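Side-chain contact in serine repeat antigen 5 (Plasmodium falciparum, PDB 6X42), which is a papain-family serine repeat antigen of the malaria parasite, a pseudo-zymogen that probably lacks ordinary protease activity: residues S77-A82 with V123-Q128. Residues are numbered along the deposited sequence; the frame is centred on the assembly and turned at random.
Sequences SALYVA and VKVGEQ
One face of the peptide plane between Lys124 and Val125 is covered by Leu79, whose CD1 sits almost straight above Lys124 C at 3.8 Å. From the opposite face, tilted well out of the plane, Glu127 N binds Lys124 O at 3.0 Å. The leucine fork splits: CD1 lies over the peptide and also meets Val125 CG2 at 3.8 Å, while CD2 packs against Lys124 CB, likewise 3.8 Å away. Leu79 CB sets off alongside the loop, and a chi1 of -166°, which places CG anti to the backbone N, turns the methyls onto it. The side chain crosses that of the lysine at about a right angle, and the lysine runs on, fully extended, away from the helix. One turn further along, Ala82 CB points at the loop and touches Val125 CG1 at 4.2 Å.

Residues 124-127 form a type II beta turn, with Gly126 at its third position and a positive phi of 111°. This turn lies on short helix 78-83 of the papain fold, which also packs on helix 53-68 through Ala78 and Ala82 and on helix 99-109 through Tyr80 and Val81. Asn83 bonds the turn twice, ND2 to Lys124 O and OD1 to Gly126 N; just after both segments, the Cys84-Cys129 disulfide joins the chain covalently. Ser77, the N-cap, accepts from Tyr80 N through OG at 3.0 Å.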
loop_
_atom_site.group_PDB
_atom_site.type_symbol
_atom_site.label_atom_id
_atom_site.label_comp_id
_atom_site.label_asym_id
_atom_site.label_seq_id
_atom_site.Cartn_x
_atom_site.Cartn_y
_atom_site.Cartn_z
ATOM N N SER A 77 11.823 2.602 8.006
ATOM C CA SER A 77 11.826 4.033 8.304
ATOM C C SER A 77 11.281 4.814 7.115
ATOM O O SER A 77 11.982 5.026 6.122
ATOM C CB SER A 77 13.257 4.466 8.616
ATOM O OG SER A 77 13.361 5.879 8.685
ATOM N N ALA A 78 10.048 5.310 7.224
ATOM C CA ALA A 78 9.525 6.196 6.192
ATOM C C ALA A 78 10.360 7.465 6.094
ATOM O O ALA A 78 10.514 8.039 5.012
ATOM C CB ALA A 78 8.081 6.580 6.497
ATOM N N LEU A 79 10.867 7.949 7.231
ATOM C CA LEU A 79 11.604 9.214 7.235
ATOM C C LEU A 79 12.906 9.111 6.446
ATOM O O LEU A 79 13.302 10.062 5.760
ATOM C CB LEU A 79 11.858 9.654 8.673
ATOM C CG LEU A 79 12.308 11.106 8.858
ATOM C CD1 LEU A 79 11.216 12.071 8.408
ATOM C CD2 LEU A 79 12.699 11.367 10.318
ATOM N N TYR A 80 13.572 7.954 6.499
ATOM C CA TYR A 80 14.781 7.778 5.703
ATOM C C TYR A 80 14.475 7.906 4.218
ATOM O O TYR A 80 15.200 8.577 3.472
ATOM C CB TYR A 80 15.432 6.430 6.007
ATOM C CG TYR A 80 16.826 6.309 5.428
ATOM C CD1 TYR A 80 17.930 6.786 6.110
ATOM C CD2 TYR A 80 17.028 5.758 4.171
ATOM C CE1 TYR A 80 19.207 6.698 5.570
ATOM C CE2 TYR A 80 18.298 5.658 3.627
ATOM C CZ TYR A 80 19.383 6.139 4.323
ATOM O OH TYR A 80 20.657 6.055 3.781
ATOM N N VAL A 81 13.395 7.259 3.770
ATOM C CA VAL A 81 13.007 7.322 2.368
ATOM C C VAL A 81 12.606 8.737 1.980
ATOM O O VAL A 81 12.887 9.190 0.866
ATOM C CB VAL A 81 11.910 6.286 2.066
ATOM C CG1 VAL A 81 11.456 6.383 0.622
ATOM C CG2 VAL A 81 12.411 4.889 2.421
ATOM N N ALA A 82 11.936 9.461 2.876
ATOM C CA ALA A 82 11.557 10.832 2.561
ATOM C C ALA A 82 12.776 11.713 2.345
ATOM O O ALA A 82 12.762 12.602 1.495
ATOM C CB ALA A 82 10.744 11.423 3.709
ATOM N N VAL A 123 7.402 16.613 11.174
ATOM C CA VAL A 123 8.120 17.884 11.152
ATOM C C VAL A 123 9.559 17.746 10.661
ATOM O O VAL A 123 10.211 18.754 10.350
ATOM C CB VAL A 123 8.114 18.619 12.513
ATOM C CG1 VAL A 123 6.725 18.780 13.059
ATOM C CG2 VAL A 123 9.038 17.937 13.529
ATOM N N LYS A 124 10.073 16.514 10.604
ATOM C CA LYS A 124 11.418 16.226 10.128
ATOM C C LYS A 124 11.455 15.860 8.646
ATOM O O LYS A 124 12.543 15.629 8.111
ATOM C CB LYS A 124 12.022 15.085 10.945
ATOM C CG LYS A 124 12.163 15.416 12.396
ATOM C CD LYS A 124 12.931 14.320 13.089
ATOM C CE LYS A 124 13.102 14.537 14.566
ATOM N NZ LYS A 124 14.095 13.529 15.073
ATOM N N VAL A 125 10.310 15.768 7.980
ATOM C CA VAL A 125 10.275 15.447 6.559
ATOM C C VAL A 125 10.888 16.616 5.801
ATOM O O VAL A 125 10.365 17.734 5.846
ATOM C CB VAL A 125 8.835 15.157 6.120
ATOM C CG1 VAL A 125 8.756 15.055 4.602
ATOM C CG2 VAL A 125 8.357 13.882 6.778
ATOM N N GLY A 126 12.010 16.362 5.121
ATOM C CA GLY A 126 12.791 17.380 4.452
ATOM C C GLY A 126 14.134 17.655 5.084
ATOM O O GLY A 126 14.920 18.409 4.498
ATOM N N GLU A 127 14.428 17.115 6.265
ATOM C CA GLU A 127 15.723 17.372 6.889
ATOM C C GLU A 127 16.817 16.571 6.172
ATOM O O GLU A 127 16.553 15.715 5.332
ATOM C CB GLU A 127 15.689 17.087 8.397
ATOM C CG GLU A 127 15.830 15.647 8.800
ATOM C CD GLU A 127 15.987 15.415 10.281
ATOM O OE1 GLU A 127 15.826 16.364 11.082
ATOM O OE2 GLU A 127 16.307 14.270 10.641
ATOM N N GLN A 128 18.066 16.871 6.504
ATOM C CA GLN A 128 19.183 16.210 5.841
ATOM C C GLN A 128 19.122 14.700 6.049
ATOM O O GLN A 128 18.777 14.213 7.123
ATOM C CB GLN A 128 20.491 16.762 6.406
ATOM C CG GLN A 128 21.726 16.104 5.846
ATOM C CD GLN A 128 22.946 16.410 6.664
ATOM O OE1 GLN A 128 23.315 17.573 6.810
ATOM N NE2 GLN A 128 23.598 15.369 7.193
#